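Local coordinates for DNA mimic protein DMP12 (Neisseria meningitidis MC58, PDB 3W1O) that mimics DNA and binds the dimeric histone-like protein HU at its DNA-binding sites, partly keeping DNA off and probably regulating HU rather than blocking it, at residues Q44-E47 with Y48-G52; G52-R55 with L56-E59; V83-K86 with L87-S90; D62-L65 with F66-E70. One frame throughout, in Å; residues are numbered along the deposited sequence.

Contact 1 of 4, residues Q44-E47 with Y48-G52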
ATOM      1  N   GLN A  44       1.700  10.443   9.348  1.00 23.25           N
ATOM      2  CA  GLN A  44       1.945   8.996   9.353  1.00 22.02           C
ATOM      3  C   GLN A  44       3.206   8.656   8.582  1.00 20.82           C
ATOM      4  O   GLN A  44       3.919   7.748   8.963  1.00 20.94           O
ATOM      5  CB  GLN A  44       0.789   8.260   8.682  1.00 21.40           C
ATOM      6  CG  GLN A  44      -0.448   8.307   9.576  1.00 25.97           C
ATOM      7  CD  GLN A  44      -1.619   7.690   8.898  1.00 25.13           C
ATOM      8  OE1 GLN A  44      -2.035   8.136   7.842  1.00 27.03           O
ATOM      9  NE2 GLN A  44      -2.155   6.629   9.501  1.00 29.01           N
ATOM     10  N   ILE A  45       3.418   9.310   7.447  1.00 20.59           N
ATOM     11  CA  ILE A  45       4.623   9.026   6.647  1.00 20.22           C
ATOM     12  C   ILE A  45       5.840   9.274   7.524  1.00 20.92           C
ATOM     13  O   ILE A  45       6.774   8.473   7.573  1.00 20.52           O
ATOM     14  CB  ILE A  45       4.647   9.905   5.387  1.00 20.39           C
ATOM     15  CG1 ILE A  45       3.563   9.429   4.434  1.00 19.46           C
ATOM     16  CG2 ILE A  45       6.019   9.911   4.711  1.00 18.77           C
ATOM     17  CD1 ILE A  45       3.336  10.317   3.183  1.00 20.16           C
ATOM     18  N   ILE A  46       5.838  10.389   8.224  1.00 20.65           N
ATOM     19  CA  ILE A  46       7.031  10.745   9.012  1.00 21.82           C
ATOM     20  C   ILE A  46       7.178   9.828  10.204  1.00 21.92           C
ATOM     21  O   ILE A  46       8.252   9.293  10.476  1.00 21.18           O
ATOM     22  CB  ILE A  46       6.972  12.238   9.459  1.00 21.46           C
ATOM     23  CG1 ILE A  46       7.040  13.141   8.218  1.00 21.95           C
ATOM     24  CG2 ILE A  46       8.081  12.521  10.553  1.00 20.42           C
ATOM     25  CD1 ILE A  46       6.676  14.621   8.479  1.00 22.97           C
ATOM     26  N   GLU A  47       6.078   9.591  10.894  1.00 21.65           N
ATOM     27  CA  GLU A  47       6.113   8.710  12.057  1.00 23.99           C
ATOM     28  C   GLU A  47       6.722   7.368  11.691  1.00 22.14           C
ATOM     29  O   GLU A  47       7.608   6.843  12.367  1.00 23.50           O
ATOM     30  CB  GLU A  47       4.659   8.489  12.516  1.00 23.67           C
ATOM     31  CG  GLU A  47       4.486   7.569  13.723  1.00 30.56           C
ATOM     32  CD  GLU A  47       3.002   7.347  14.123  1.00 36.98           C
ATOM     33  OE1 GLU A  47       2.033   7.833  13.453  1.00 40.01           O
ATOM     34  OE2 GLU A  47       2.824   6.627  15.114  1.00 40.89           O
ATOM     35  N   TYR A  48       6.207   6.780  10.627  1.00 22.55           N
ATOM     36  CA  TYR A  48       6.658   5.467  10.179  1.00 22.76           C
ATOM     37  C   TYR A  48       7.977   5.413   9.432  1.00 22.69           C
ATOM     38  O   TYR A  48       8.648   4.408   9.472  1.00 25.37           O
ATOM     39  CB  TYR A  48       5.518   4.767   9.421  1.00 23.34           C
ATOM     40  CG  TYR A  48       4.561   4.230  10.465  1.00 21.11           C
ATOM     41  CD1 TYR A  48       4.812   3.017  11.114  1.00 24.55           C
ATOM     42  CD2 TYR A  48       3.452   4.978  10.862  1.00 25.07           C
ATOM     43  CE1 TYR A  48       3.947   2.556  12.142  1.00 25.22           C
ATOM     44  CE2 TYR A  48       2.586   4.522  11.864  1.00 25.36           C
ATOM     45  CZ  TYR A  48       2.851   3.315  12.491  1.00 26.85           C
ATOM     46  OH  TYR A  48       2.000   2.877  13.479  1.00 32.14           O
ATOM     47  N   GLN A  49       8.355   6.487   8.771  1.00 23.60           N
ATOM     48  CA  GLN A  49       9.724   6.613   8.242  1.00 24.32           C
ATOM     49  C   GLN A  49      10.719   6.401   9.389  1.00 25.91           C
ATOM     50  O   GLN A  49      11.610   5.546   9.324  1.00 26.04           O
ATOM     51  CB  GLN A  49       9.903   8.020   7.646  1.00 25.19           C
ATOM     52  CG  GLN A  49      11.353   8.343   7.260  1.00 23.91           C
ATOM     53  CD  GLN A  49      11.960   7.298   6.287  1.00 28.76           C
ATOM     54  OE1 GLN A  49      13.067   6.806   6.503  1.00 32.34           O
ATOM     55  NE2 GLN A  49      11.237   6.979   5.238  1.00 21.90           N
ATOM     56  N   ASN A  50      10.544   7.182  10.449  1.00 26.40           N
ATOM     57  CA  ASN A  50      11.507   7.175  11.558  1.00 28.92           C
ATOM     58  C   ASN A  50      11.458   5.878  12.374  1.00 29.99           C
ATOM     59  O   ASN A  50      12.345   5.581  13.160  1.00 32.85           O
ATOM     60  CB  ASN A  50      11.329   8.445  12.419  1.00 28.22           C
ATOM     61  CG  ASN A  50      11.645   9.730  11.631  1.00 28.60           C
ATOM     62  OD1 ASN A  50      12.508   9.735  10.753  1.00 30.94           O
ATOM     63  ND2 ASN A  50      10.932  10.799  11.933  1.00 29.28           N
ATOM     64  N   ARG A  51      10.445   5.068  12.140  1.00 28.99           N
ATOM     65  CA  ARG A  51      10.400   3.760  12.784  1.00 28.56           C
ATOM     66  C   ARG A  51      10.806   2.613  11.896  1.00 26.77           C
ATOM     67  O   ARG A  51      10.867   1.453  12.328  1.00 26.69           O
ATOM     68  CB  ARG A  51       9.045   3.568  13.380  1.00 27.27           C
ATOM     69  CG  ARG A  51       8.975   4.485  14.594  1.00 30.64           C
ATOM     70  CD  ARG A  51       7.701   4.325  15.355  1.00 30.82           C
ATOM     71  NE  ARG A  51       7.619   2.956  15.838  1.00 30.33           N
ATOM     72  CZ  ARG A  51       6.465   2.341  16.020  1.00 33.07           C
ATOM     73  NH1 ARG A  51       5.344   3.028  15.774  1.00 28.70           N
ATOM     74  NH2 ARG A  51       6.444   1.077  16.436  1.00 29.96           N
ATOM     75  N   GLY A  52      11.059   2.942  10.642  1.00 25.89           N
ATOM     76  CA  GLY A  52      11.622   1.975   9.709  1.00 25.27           C
ATOM     77  C   GLY A  52      10.628   1.197   8.849  1.00 23.45           C
ATOM     78  O   GLY A  52      11.021   0.245   8.178  1.00 22.06           O
TER
HETATM   79  O   HOH W   1       0.929   5.090  15.921  1.00 59.27           O
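Tyr48 lies against Gln44 and Glu47 in the last turns of helix 42-51. The backbone bonds come first: Tyr48 N gives its hydrogen to Gln44 O at 3.0 Å, and Gln49 N and Asn50 N bond in the same i to i+4 way to Ile45 O and Ile46 O. The next bond in the series, Arg51 N to Glu47 O, is weak at 3.4 Å. Gly52, with positive phi (94°), completes a Schellman motif; glycine suits it, since a side chain at these backbone angles would press on the preceding carbonyl oxygen.

Van der Waals contacts run along the tyrosine. Glu47 lies beside it, pointing the same way: CG is anti to the backbone N (chi1 179°) and the chain is extended, bringing Glu47 CD within 3.6 Å of Tyr48 CE2, with carboxylate and ring planes 37° apart. Ile46 CG2 similarly runs beside the Asn50 amide, 3.6 Å from ND2.

Among the polar ends, one water donates to Glu47 OE2 at 2.6 Å and, weakly, to Tyr48 OH. The opposite charges of Glu47 OE2 and Arg51 NH1 lie 4.4 Å apart, beyond a salt bridge, and probably attract weakly; Glu95 hydrogen-bonds Tyr48 OH and forms a salt bridge with Arg51 NH2.

The buried tyrosine ring packs on Leu53 and Trp54 of helix 53-61 and on Leu97 and Val98 of helix 96-111, while Ile45 rests on Pro68 and Phe119.

Contact 2 of 4, residues G52-R55 with L56-E59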
ATOM      1  N   GLY A  52      11.059   2.942  10.642  1.00 25.89           N
ATOM      2  CA  GLY A  52      11.622   1.975   9.709  1.00 25.27           C
ATOM      3  C   GLY A  52      10.628   1.197   8.849  1.00 23.45           C
ATOM      4  O   GLY A  52      11.021   0.245   8.178  1.00 22.06           O
ATOM      5  N   LEU A  53       9.363   1.632   8.814  1.00 22.97           N
ATOM      6  CA  LEU A  53       8.354   0.972   8.008  1.00 21.60           C
ATOM      7  C   LEU A  53       8.685   0.989   6.487  1.00 22.29           C
ATOM      8  O   LEU A  53       8.566  -0.032   5.795  1.00 23.37           O
ATOM      9  CB  LEU A  53       6.960   1.552   8.279  1.00 21.81           C
ATOM     10  CG  LEU A  53       5.812   1.016   7.366  1.00 22.40           C
ATOM     11  CD1 LEU A  53       5.651  -0.564   7.498  1.00 24.97           C
ATOM     12  CD2 LEU A  53       4.480   1.663   7.687  1.00 22.66           C
ATOM     13  N   TRP A  54       9.084   2.143   5.952  1.00 22.41           N
ATOM     14  CA  TRP A  54       9.255   2.232   4.522  1.00 22.23           C
ATOM     15  C   TRP A  54      10.523   1.504   4.150  1.00 23.42           C
ATOM     16  O   TRP A  54      10.583   0.830   3.108  1.00 23.77           O
ATOM     17  CB  TRP A  54       9.262   3.689   4.030  1.00 21.52           C
ATOM     18  CG  TRP A  54       8.109   4.473   4.593  1.00 21.70           C
ATOM     19  CD1 TRP A  54       8.192   5.635   5.288  1.00 21.42           C
ATOM     20  CD2 TRP A  54       6.718   4.118   4.565  1.00 23.00           C
ATOM     21  NE1 TRP A  54       6.948   6.053   5.693  1.00 21.00           N
ATOM     22  CE2 TRP A  54       6.015   5.144   5.255  1.00 22.52           C
ATOM     23  CE3 TRP A  54       5.993   3.050   4.002  1.00 22.83           C
ATOM     24  CZ2 TRP A  54       4.642   5.136   5.403  1.00 23.35           C
ATOM     25  CZ3 TRP A  54       4.602   3.049   4.153  1.00 24.15           C
ATOM     26  CH2 TRP A  54       3.952   4.077   4.847  1.00 21.83           C
ATOM     27  N   ARG A  55      11.520   1.578   5.022  1.00 24.19           N
ATOM     28  CA  ARG A  55      12.729   0.759   4.810  1.00 26.41           C
ATOM     29  C   ARG A  55      12.411  -0.749   4.728  1.00 25.71           C
ATOM     30  O   ARG A  55      12.992  -1.490   3.937  1.00 25.05           O
ATOM     31  CB  ARG A  55      13.737   1.051   5.945  1.00 26.99           C
ATOM     32  CG  ARG A  55      14.376   2.430   5.768  1.00 29.95           C
ATOM     33  CD  ARG A  55      15.396   2.714   6.866  1.00 38.37           C
ATOM     34  NE  ARG A  55      14.875   3.660   7.853  1.00 38.73           N
ATOM     35  CZ  ARG A  55      14.686   3.344   9.123  1.00 42.56           C
ATOM     36  NH1 ARG A  55      14.989   2.123   9.528  1.00 45.31           N
ATOM     37  NH2 ARG A  55      14.203   4.238   9.998  1.00 44.94           N
ATOM     38  N   LEU A  56      11.471  -1.215   5.531  1.00 26.78           N
ATOM     39  CA  LEU A  56      11.057  -2.599   5.477  1.00 28.80           C
ATOM     40  C   LEU A  56      10.459  -2.921   4.139  1.00 28.86           C
ATOM     41  O   LEU A  56      10.761  -3.984   3.582  1.00 30.28           O
ATOM     42  CB  LEU A  56      10.022  -2.885   6.572  1.00 29.79           C
ATOM     43  CG  LEU A  56       9.990  -4.101   7.481  1.00 33.67           C
ATOM     44  CD1 LEU A  56      11.382  -4.606   7.958  1.00 35.03           C
ATOM     45  CD2 LEU A  56       9.156  -3.689   8.672  1.00 34.31           C
ATOM     46  N   VAL A  57       9.585  -2.036   3.639  1.00 28.41           N
ATOM     47  CA  VAL A  57       8.986  -2.192   2.329  1.00 27.87           C
ATOM     48  C   VAL A  57      10.074  -2.185   1.254  1.00 28.34           C
ATOM     49  O   VAL A  57      10.087  -3.041   0.360  1.00 27.89           O
ATOM     50  CB  VAL A  57       7.935  -1.111   2.024  1.00 28.90           C
ATOM     51  CG1 VAL A  57       7.401  -1.312   0.630  1.00 28.81           C
ATOM     52  CG2 VAL A  57       6.781  -1.199   3.022  1.00 26.10           C
ATOM     53  N   SER A  58      11.035  -1.280   1.405  1.00 28.21           N
ATOM     54  CA  SER A  58      12.092  -1.101   0.414  1.00 27.95           C
ATOM     55  C   SER A  58      12.974  -2.349   0.280  1.00 28.84           C
ATOM     56  O   SER A  58      13.623  -2.554  -0.757  1.00 29.91           O
ATOM     57  CB  SER A  58      12.957   0.070   0.840  1.00 27.59           C
ATOM     58  OG  SER A  58      13.951  -0.416   1.771  1.00 29.44           O
ATOM     59  N   GLU A  59      13.018  -3.174   1.320  1.00 29.86           N
ATOM     60  CA  GLU A  59      13.791  -4.431   1.266  1.00 29.81           C
ATOM     61  C   GLU A  59      13.291  -5.367   0.179  1.00 29.85           C
ATOM     62  O   GLU A  59      14.073  -6.140  -0.343  1.00 29.57           O
ATOM     63  CB  GLU A  59      13.744  -5.154   2.601  1.00 30.64           C
ATOM     64  CG  GLU A  59      14.598  -4.501   3.669  1.00 33.69           C
ATOM     65  CD  GLU A  59      14.600  -5.278   4.994  1.00 38.14           C
ATOM     66  OE1 GLU A  59      14.332  -6.513   5.020  1.00 41.60           O
ATOM     67  OE2 GLU A  59      14.882  -4.630   6.017  1.00 41.51           O
TER
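Ser58 folds its hydroxyl back onto Arg55, one turn earlier in helix 53-61. Its CB sits 3.4 Å from Trp54 O, the carbonyl that also receives Ser58 N at 2.7 Å. From CB the chain places OG between the backbone N and the carbonyl carbon (chi1 85°), which brings it down on the preceding turn. There OG donates to Arg55 O at 2.6 Å, meeting the carbonyl at a C=O...O angle of 117°, well off the line of the C=O bond. Glu59 N reaches the same oxygen, though weakly, at 3.1 Å. Serine is apt here: its short side chain satisfies its own buried hydroxyl within the helix.

On the buried side Leu53, Trp54 and Val57 are apolar. Val57 CG2 approaches Trp54 CE3 loosely at 4.4 Å, and it also comes within 3.5 Å of the backbone oxygen Leu53 O. The indole of Trp54 has Leu53 CG over one face, offset toward the rim, and its NE1 bonds to Ile45 O. At the helix start Gly52 is the N-cap, its O accepting from Leu56 N; the Arg55 guanidinium lies with one face over Gly52 CA, where a glycine lets the flat group come close.

Chemically, Arg55 O is gripped by a short hydroxyl bond and a weak backbone bond, so the serine supplies its firmer partner, while the salt bridge from Glu59 OE1 to Lys86 ties the outer side of this helix to helix 77-88.

Contact 3 of 4, residues V83-K86 with L87-S90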
ATOM      1  N   VAL A  83       6.202  -8.523   0.844  1.00 23.74           N
ATOM      2  CA  VAL A  83       6.025  -7.348   1.719  1.00 24.38           C
ATOM      3  C   VAL A  83       5.125  -7.729   2.877  1.00 24.06           C
ATOM      4  O   VAL A  83       5.396  -7.363   4.047  1.00 24.71           O
ATOM      5  CB  VAL A  83       5.437  -6.133   0.943  1.00 24.92           C
ATOM      6  CG1 VAL A  83       5.067  -4.976   1.919  1.00 26.93           C
ATOM      7  CG2 VAL A  83       6.510  -5.616  -0.040  1.00 24.43           C
ATOM      8  N   LYS A  84       4.071  -8.487   2.581  1.00 23.87           N
ATOM      9  CA  LYS A  84       3.143  -8.906   3.621  1.00 24.86           C
ATOM     10  C   LYS A  84       3.857  -9.680   4.730  1.00 26.56           C
ATOM     11  O   LYS A  84       3.604  -9.459   5.920  1.00 24.76           O
ATOM     12  CB  LYS A  84       2.006  -9.721   3.055  1.00 23.27           C
ATOM     13  CG  LYS A  84       1.055 -10.184   4.128  1.00 25.27           C
ATOM     14  CD  LYS A  84      -0.214 -10.666   3.536  1.00 28.47           C
ATOM     15  CE  LYS A  84      -0.008 -11.936   2.726  1.00 33.70           C
ATOM     16  NZ  LYS A  84       0.327 -13.081   3.614  1.00 35.56           N
ATOM     17  N   GLU A  85       4.742 -10.604   4.325  1.00 28.35           N
ATOM     18  CA  GLU A  85       5.548 -11.357   5.281  1.00 31.34           C
ATOM     19  C   GLU A  85       6.399 -10.422   6.130  1.00 30.71           C
ATOM     20  O   GLU A  85       6.416 -10.598   7.350  1.00 32.25           O
ATOM     21  CB  GLU A  85       6.447 -12.382   4.579  1.00 31.66           C
ATOM     22  CG  GLU A  85       6.821 -13.586   5.457  1.00 40.42           C
ATOM     23  CD  GLU A  85       5.583 -14.385   5.903  1.00 47.79           C
ATOM     24  OE1 GLU A  85       4.714 -14.674   5.038  1.00 53.70           O
ATOM     25  OE2 GLU A  85       5.464 -14.710   7.114  1.00 51.27           O
ATOM     26  N   LYS A  86       7.104  -9.474   5.498  1.00 29.81           N
ATOM     27  CA  LYS A  86       7.978  -8.504   6.198  1.00 30.02           C
ATOM     28  C   LYS A  86       7.150  -7.770   7.269  1.00 28.33           C
ATOM     29  O   LYS A  86       7.571  -7.594   8.425  1.00 27.34           O
ATOM     30  CB  LYS A  86       8.563  -7.451   5.253  1.00 29.72           C
ATOM     31  CG  LYS A  86       9.640  -7.883   4.285  1.00 34.20           C
ATOM     32  CD  LYS A  86      11.001  -7.902   4.940  1.00 39.98           C
ATOM     33  CE  LYS A  86      11.976  -8.708   4.093  1.00 42.17           C
ATOM     34  NZ  LYS A  86      13.306  -8.696   4.776  1.00 47.48           N
ATOM     35  N   LEU A  87       5.970  -7.322   6.871  1.00 26.09           N
ATOM     36  CA  LEU A  87       5.160  -6.561   7.831  1.00 25.34           C
ATOM     37  C   LEU A  87       4.607  -7.411   8.977  1.00 26.42           C
ATOM     38  O   LEU A  87       4.554  -6.947  10.113  1.00 26.92           O
ATOM     39  CB  LEU A  87       4.021  -5.837   7.127  1.00 24.10           C
ATOM     40  CG  LEU A  87       4.414  -4.821   6.053  1.00 24.48           C
ATOM     41  CD1 LEU A  87       3.193  -4.085   5.514  1.00 24.83           C
ATOM     42  CD2 LEU A  87       5.355  -3.830   6.601  1.00 27.02           C
ATOM     43  N   GLN A  88       4.126  -8.608   8.651  1.00 26.74           N
ATOM     44  CA  GLN A  88       3.564  -9.529   9.659  1.00 28.56           C
ATOM     45  C   GLN A  88       4.610  -9.927  10.695  1.00 29.61           C
ATOM     46  O   GLN A  88       4.281 -10.154  11.845  1.00 29.30           O
ATOM     47  CB  GLN A  88       3.008 -10.782   8.978  1.00 27.73           C
ATOM     48  CG  GLN A  88       1.636 -10.532   8.410  1.00 28.49           C
ATOM     49  CD  GLN A  88       1.139 -11.679   7.574  1.00 34.10           C
ATOM     50  OE1 GLN A  88       1.929 -12.477   7.055  1.00 35.43           O
ATOM     51  NE2 GLN A  88      -0.164 -11.771   7.428  1.00 33.26           N
ATOM     52  N   ASN A  89       5.875  -9.973  10.273  1.00 30.67           N
ATOM     53  CA  ASN A  89       6.976 -10.333  11.164  1.00 32.38           C
ATOM     54  C   ASN A  89       7.668  -9.165  11.839  1.00 31.74           C
ATOM     55  O   ASN A  89       8.617  -9.388  12.595  1.00 32.21           O
ATOM     56  CB  ASN A  89       8.018 -11.228  10.436  1.00 32.89           C
ATOM     57  CG  ASN A  89       7.452 -12.582  10.059  1.00 37.90           C
ATOM     58  OD1 ASN A  89       7.747 -13.106   8.988  1.00 43.20           O
ATOM     59  ND2 ASN A  89       6.625 -13.152  10.926  1.00 42.18           N
ATOM     60  N   SER A  90       7.165  -7.945  11.622  1.00 29.51           N
ATOM     61  CA  SER A  90       7.823  -6.725  12.075  1.00 28.68           C
ATOM     62  C   SER A  90       7.484  -6.376  13.507  1.00 29.26           C
ATOM     63  O   SER A  90       6.576  -6.961  14.095  1.00 29.60           O
ATOM     64  CB  SER A  90       7.443  -5.537  11.196  1.00 28.05           C
ATOM     65  OG  SER A  90       6.086  -5.168  11.391  1.00 25.86           O
TER
HETATM   66  O   HOH W   2      -1.843 -13.393   5.555  1.00 42.22           O
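One face of the Gln88 side-chain amide carries Lys84, four residues earlier on helix 77-88: Lys84 CG lies over it near Gln88 CD, at 3.8 Å, and Lys84 CD is displaced toward the nitrogen side, 4.0 Å from Gln88 NE2. The carboxylate of Glu85 stands near this amide too, with its plane turned 72° from it.

The lysine reaches the glutamine by its shape. Lys84 CG is anti to the backbone N (chi1 179°), which sets it over the amide, and the bends at chi3 and chi4 then turn NZ past the amide's outer end. One water joins the two side chains there, accepting from Lys84 NZ at 2.9 Å and from Gln88 NE2 at 3.0 Å. A long aliphatic chain with a polar end is well suited to this partly exposed side, since it packs with its methylenes and still meets water.

On the inner side, Val83 and Leu87 lie side by side and point the same way, with CG1 to CD1 at 4.2 Å. Leu87 is buried against Leu53 and Ile101, and Val83 packs on Ile60, so branched apolar residues fit here. At the rim, Lys86 sends its NZ to a salt bridge with Glu59.

The backbone pairs Leu87, Gln88 and Asn89 N with Val83, Lys84 and Glu85 O. Beyond them the helix closes: Ser90 folds back, and its OG donates to Leu87 O at 2.7 Å while Ser90 N reaches the same oxygen from the same face. This is the C-terminal end of an amphipathic helix, its apolar side set between helices 53-61 and 96-111.

Contact 4 of 4, residues D62-L65 with F66-E70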
ATOM      1  N   ASP A  62      12.771  -2.280  -3.389  1.00 27.34           N
ATOM      2  CA  ASP A  62      13.942  -1.450  -3.682  1.00 29.25           C
ATOM      3  C   ASP A  62      13.607  -0.028  -4.015  1.00 28.33           C
ATOM      4  O   ASP A  62      14.369   0.655  -4.692  1.00 29.70           O
ATOM      5  CB  ASP A  62      14.820  -2.056  -4.772  1.00 31.01           C
ATOM      6  CG  ASP A  62      16.032  -2.641  -4.184  1.00 38.84           C
ATOM      7  OD1 ASP A  62      15.996  -3.875  -3.908  1.00 44.02           O
ATOM      8  OD2 ASP A  62      16.961  -1.827  -3.887  1.00 45.42           O
ATOM      9  N   ASN A  63      12.447   0.409  -3.559  1.00 27.76           N
ATOM     10  CA  ASN A  63      12.021   1.780  -3.737  1.00 26.05           C
ATOM     11  C   ASN A  63      11.740   2.336  -2.350  1.00 26.19           C
ATOM     12  O   ASN A  63      11.679   1.563  -1.396  1.00 25.75           O
ATOM     13  CB  ASN A  63      10.749   1.776  -4.582  1.00 27.52           C
ATOM     14  CG  ASN A  63      11.046   1.664  -6.066  1.00 33.22           C
ATOM     15  OD1 ASN A  63      11.621   2.587  -6.650  1.00 41.12           O
ATOM     16  ND2 ASN A  63      10.615   0.556  -6.696  1.00 36.62           N
ATOM     17  N   TRP A  64      11.520   3.661  -2.248  1.00 25.50           N
ATOM     18  CA  TRP A  64      11.258   4.330  -0.966  1.00 25.39           C
ATOM     19  C   TRP A  64      12.345   4.067   0.081  1.00 26.72           C
ATOM     20  O   TRP A  64      12.055   3.883   1.269  1.00 27.25           O
ATOM     21  CB  TRP A  64       9.934   3.880  -0.414  1.00 24.13           C
ATOM     22  CG  TRP A  64       8.747   4.360  -1.237  1.00 22.53           C
ATOM     23  CD1 TRP A  64       8.751   4.941  -2.464  1.00 24.59           C
ATOM     24  CD2 TRP A  64       7.397   4.226  -0.852  1.00 21.42           C
ATOM     25  NE1 TRP A  64       7.453   5.231  -2.848  1.00 24.97           N
ATOM     26  CE2 TRP A  64       6.605   4.776  -1.877  1.00 20.61           C
ATOM     27  CE3 TRP A  64       6.776   3.700   0.288  1.00 23.26           C
ATOM     28  CZ2 TRP A  64       5.211   4.815  -1.812  1.00 24.79           C
ATOM     29  CZ3 TRP A  64       5.381   3.745   0.366  1.00 24.38           C
ATOM     30  CH2 TRP A  64       4.617   4.284  -0.689  1.00 24.23           C
ATOM     31  N   LEU A  65      13.591   3.998  -0.372  1.00 28.33           N
ATOM     32  CA  LEU A  65      14.705   3.799   0.554  1.00 30.90           C
ATOM     33  C   LEU A  65      14.718   4.947   1.585  1.00 30.94           C
ATOM     34  O   LEU A  65      15.100   4.750   2.745  1.00 31.58           O
ATOM     35  CB  LEU A  65      16.039   3.788  -0.223  1.00 32.09           C
ATOM     36  CG  LEU A  65      16.101   2.810  -1.429  1.00 35.80           C
ATOM     37  CD1 LEU A  65      17.278   3.161  -2.393  1.00 38.99           C
ATOM     38  CD2 LEU A  65      16.091   1.342  -1.029  1.00 36.95           C
ATOM     39  N   PHE A  66      14.306   6.129   1.130  1.00 31.00           N
ATOM     40  CA  PHE A  66      14.189   7.295   2.016  1.00 30.63           C
ATOM     41  C   PHE A  66      12.755   7.720   2.243  1.00 28.31           C
ATOM     42  O   PHE A  66      12.484   8.881   2.552  1.00 27.08           O
ATOM     43  CB  PHE A  66      15.011   8.456   1.489  1.00 32.06           C
ATOM     44  CG  PHE A  66      16.494   8.156   1.443  1.00 38.20           C
ATOM     45  CD1 PHE A  66      17.217   7.965   2.624  1.00 40.55           C
ATOM     46  CD2 PHE A  66      17.151   8.018   0.213  1.00 42.30           C
ATOM     47  CE1 PHE A  66      18.593   7.650   2.580  1.00 43.62           C
ATOM     48  CE2 PHE A  66      18.515   7.723   0.154  1.00 44.38           C
ATOM     49  CZ  PHE A  66      19.229   7.528   1.335  1.00 45.84           C
ATOM     50  N   GLY A  67      11.847   6.769   2.089  1.00 26.42           N
ATOM     51  CA  GLY A  67      10.445   7.044   2.246  1.00 24.38           C
ATOM     52  C   GLY A  67       9.773   7.378   0.934  1.00 23.32           C
ATOM     53  O   GLY A  67      10.410   7.475  -0.098  1.00 23.07           O
ATOM     54  N   PRO A  68       8.460   7.538   0.975  1.00 23.43           N
ATOM     55  CA  PRO A  68       7.674   7.786  -0.205  1.00 24.42           C
ATOM     56  C   PRO A  68       7.931   9.186  -0.762  1.00 24.49           C
ATOM     57  O   PRO A  68       8.452  10.091  -0.069  1.00 25.21           O
ATOM     58  CB  PRO A  68       6.218   7.608   0.283  1.00 24.99           C
ATOM     59  CG  PRO A  68       6.299   7.820   1.748  1.00 25.41           C
ATOM     60  CD  PRO A  68       7.650   7.411   2.196  1.00 23.77           C
ATOM     61  N   SER A  69       7.654   9.330  -2.048  1.00 24.22           N
ATOM     62  CA  SER A  69       7.742  10.592  -2.733  1.00 24.65           C
ATOM     63  C   SER A  69       6.680  10.553  -3.829  1.00 24.87           C
ATOM     64  O   SER A  69       6.026   9.529  -4.009  1.00 23.63           O
ATOM     65  CB  SER A  69       9.147  10.773  -3.340  1.00 24.11           C
ATOM     66  OG  SER A  69       9.441   9.744  -4.260  1.00 25.51           O
ATOM     67  N   GLU A  70       6.527  11.634  -4.598  1.00 24.05           N
ATOM     68  CA  GLU A  70       5.553  11.645  -5.667  1.00 24.86           C
ATOM     69  C   GLU A  70       5.914  10.562  -6.698  1.00 24.81           C
ATOM     70  O   GLU A  70       7.086  10.424  -7.091  1.00 24.79           O
ATOM     71  CB  GLU A  70       5.560  12.996  -6.358  1.00 26.78           C
ATOM     72  CG  GLU A  70       4.510  13.128  -7.431  1.00 30.96           C
ATOM     73  CD  GLU A  70       4.334  14.585  -7.846  1.00 39.67           C
ATOM     74  OE1 GLU A  70       5.369  15.278  -7.993  1.00 41.21           O
ATOM     75  OE2 GLU A  70       3.169  15.037  -7.966  1.00 42.89           O
TER
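A type I beta turn from Trp64 to Gly67 reverses the loop between helix 53-61 and strand 72-75, and it sets Pro68 on the indole of Trp64. The turn is closed by Gly67 N, which donates to Trp64 O at 3.0 Å. The donor stands above the carbonyl plane rather than on a lone pair. A further short approach, from Trp64 CA to Gly67 O at 3.4 Å, is a CA-H...O contact.

Gly67 has positive phi with an extended psi, and a side chain there would run into Pro68 CD and the preceding carbonyl oxygen, so glycine is needed. Leu65 and Phe66 hold the two central turn positions and lie largely exposed. Leu65 reaches Ser58 of the helix before it.

Trp64 is buried. Its CG is anti to the carbonyl carbon, which carries the ring under the proline; the two side chains cross at about a right angle. Around the indole, Trp54 and Trp73 meet it edge-to-face, and Phe117 meets it with planes about 35° apart, so a broad aromatic ring bridges the loop, the helix and the sheet. Asn63 N bonds to Thr61 OG1.

Proline suits the position above, being rigid and apolar: CB of its pyrrolidine ring lies over the centre of the indole face, 3.5 Å above the plane, and Pro68 CB is 3.6 Å from Trp64 CE2. The backbone carbon adds to this, for Pro68 CA makes a CH-pi contact 3.5 Å from the centroid of the five-membered ring of Trp64, only 5° off its normal.

In the fold
Contacts 1 and 2 share Gly52, which ends helix 42-51 and caps helix 53-61; their centres are 10 Å apart. Contact 2 is the hub. It touches contact 4, at 9 Å between centres, where Trp54 CE3 comes 3.8 Å from Trp64 CZ3, and contact 3, at 10 Å, where Leu53 CD1 meets Leu87 CD2 at 3.4 Å. Contacts 1 and 4 also touch, with Ile45 CG2 3.6 Å from Pro68 CG. Contact 3 stands apart from contacts 1 and 4, its nearest atoms about 7 Å and 8 Å away. Through these touches three helices and one loop meet in the compact body of a monomer whose shape and surface charge resemble DNA.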